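Local structure of putative PII-like nitrogen regulatory protein (Shewanella baltica, 3CE8) at residues D40-I43 with E44-F47. The protein is of unknown function but is probably a PII-like protein, perhaps with a regulatory role in nitrogen metabolism. Sequence-based numbering, arbitrary orientation.
With EDO (1,2-ethanediol), chain D.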
loop_
_atom_site.group_PDB
_atom_site.type_symbol
_atom_site.label_atom_id
_atom_site.label_comp_id
_atom_site.label_asym_id
_atom_site.label_seq_id
_atom_site.Cartn_x
_atom_site.Cartn_y
_atom_site.Cartn_z
ATOM N N ASP A 40 8.094 -18.368 -6.593
ATOM C CA ASP A 40 8.071 -19.481 -7.528
ATOM C C ASP A 40 6.676 -19.805 -7.976
ATOM O O ASP A 40 6.434 -20.166 -9.122
ATOM C CB ASP A 40 8.677 -20.738 -6.902
ATOM C CG ASP A 40 10.206 -20.673 -6.805
ATOM O OD1 ASP A 40 10.819 -19.768 -7.410
ATOM O OD2 ASP A 40 10.798 -21.538 -6.131
ATOM N N THR A 41 5.745 -19.641 -7.059
ATOM C CA THR A 41 4.351 -19.975 -7.330
ATOM C C THR A 41 3.762 -18.954 -8.264
ATOM O O THR A 41 3.085 -19.287 -9.235
ATOM C CB THR A 41 3.518 -19.970 -6.059
ATOM O OG1 THR A 41 3.863 -21.114 -5.277
ATOM C CG2 THR A 41 2.031 -20.005 -6.381
ATOM N N LEU A 42 4.097 -17.702 -7.978
ATOM C CA LEU A 42 3.504 -16.567 -8.664
ATOM C C LEU A 42 3.959 -16.514 -10.088
ATOM O O LEU A 42 3.163 -16.257 -10.993
ATOM C CB LEU A 42 3.854 -15.246 -7.959
ATOM C CG LEU A 42 3.292 -15.089 -6.549
ATOM C CD1 LEU A 42 3.898 -13.924 -5.817
ATOM C CD2 LEU A 42 1.758 -14.972 -6.633
ATOM N N ILE A 43 5.247 -16.782 -10.289
ATOM C CA ILE A 43 5.849 -16.654 -11.640
ATOM C C ILE A 43 5.246 -17.683 -12.566
ATOM O O ILE A 43 5.329 -17.555 -13.793
ATOM C CB ILE A 43 7.429 -16.773 -11.708
ATOM C CG1 ILE A 43 7.889 -18.128 -11.184
ATOM C CG2 ILE A 43 8.136 -15.628 -10.980
ATOM C CD1 ILE A 43 9.339 -18.395 -11.440
ATOM N N GLU A 44 4.580 -18.660 -11.973
ATOM C CA GLU A 44 4.079 -19.794 -12.747
ATOM C C GLU A 44 2.603 -19.626 -13.119
ATOM O O GLU A 44 2.042 -20.331 -13.951
ATOM C CB GLU A 44 4.320 -21.064 -11.942
ATOM C CG GLU A 44 4.678 -22.197 -12.803
ATOM C CD GLU A 44 5.940 -21.882 -13.632
ATOM O OE1 GLU A 44 7.009 -21.616 -13.022
ATOM O OE2 GLU A 44 5.866 -21.905 -14.891
ATOM N N LEU A 45 1.992 -18.652 -12.479
ATOM C CA LEU A 45 0.580 -18.330 -12.684
ATOM C C LEU A 45 0.436 -17.391 -13.901
ATOM O O LEU A 45 0.863 -16.220 -13.874
ATOM C CB LEU A 45 -0.034 -17.743 -11.406
ATOM C CG LEU A 45 -0.157 -18.710 -10.210
ATOM C CD1 LEU A 45 -0.584 -18.014 -8.905
ATOM C CD2 LEU A 45 -1.111 -19.875 -10.541
ATOM N N GLU A 46 -0.156 -17.949 -14.965
ATOM C CA GLU A 46 -0.368 -17.263 -16.282
ATOM C C GLU A 46 -1.263 -16.046 -16.302
ATOM O O GLU A 46 -1.209 -15.228 -17.203
ATOM C CB GLU A 46 -0.917 -18.214 -17.367
ATOM C CG GLU A 46 0.158 -18.897 -18.165
ATOM C CD GLU A 46 -0.420 -19.876 -19.176
ATOM O OE1 GLU A 46 -1.504 -20.460 -18.901
ATOM O OE2 GLU A 46 0.223 -20.092 -20.230
ATOM N N PHE A 47 -2.109 -15.944 -15.317
ATOM C CA PHE A 47 -3.087 -14.867 -15.291
ATOM C C PHE A 47 -2.500 -13.659 -14.606
ATOM O O PHE A 47 -3.147 -12.638 -14.519
ATOM C CB PHE A 47 -4.416 -15.315 -14.649
ATOM C CG PHE A 47 -4.270 -15.920 -13.266
ATOM C CD1 PHE A 47 -4.110 -15.112 -12.151
ATOM C CD2 PHE A 47 -4.307 -17.303 -13.095
ATOM C CE1 PHE A 47 -3.973 -15.670 -10.899
ATOM C CE2 PHE A 47 -4.177 -17.870 -11.841
ATOM C CZ PHE A 47 -4.003 -17.059 -10.741
HETATM C C1 EDO D . 1.386 -22.364 -9.810
HETATM O O1 EDO D . 2.714 -22.355 -9.277
HETATM C C2 EDO D . 1.285 -22.603 -11.321
HETATM O O2 EDO D . 0.014 -23.178 -11.609
#
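Two successive i to i+3 backbone hydrogen bonds carry the chain off helix 35-42, Glu44 N reaching Thr41 O at 3.2 Å and Leu45 N reaching Leu42 O at 3.1 Å, the second closing a type I beta turn from Leu42 to Leu45. At the last position of the turn, Leu45 lies beside Thr41, the two side chains pointing the same way: its CG rests 3.4 Å from Thr41 O, and its CD1 meets Thr41 CG2 at 4.1 Å. Thr41 CG2 faces Leu45 because it stands anti to the backbone N of Thr41, while OG1 (chi1 -72°) turns back to hydrogen-bond Asp37 O within the helix. This exit leads from the first helix of a ferredoxin-like (alpha+beta) fold, as in PII proteins, with a four-stranded antiparallel sheet, into the loop before strand 50-60; buried Leu42 packs on Leu93 and Leu97 of helix 90-100 and on Phe81 and Ile83 of the sheet. Leu45 also touches Leu93, and its CB lies 4.0 Å above one face of the Phe47 ring, over the outer part of the ring rather than its centre. An ethanediol, probably from the crystallisation liquor, gives Thr41 O a second hydrogen bond through O1 (3.1 Å) and lies against Leu45 CD2 and Glu44 CB. A glycine in place of Leu45 would probably leave Thr41 CG2, Leu93 and the Phe47 face without their apolar neighbour. Bent at chi2 (58°), Glu44 brings OE1 back to 4.0 Å from Ile43 CG1, a loose contact at the surface.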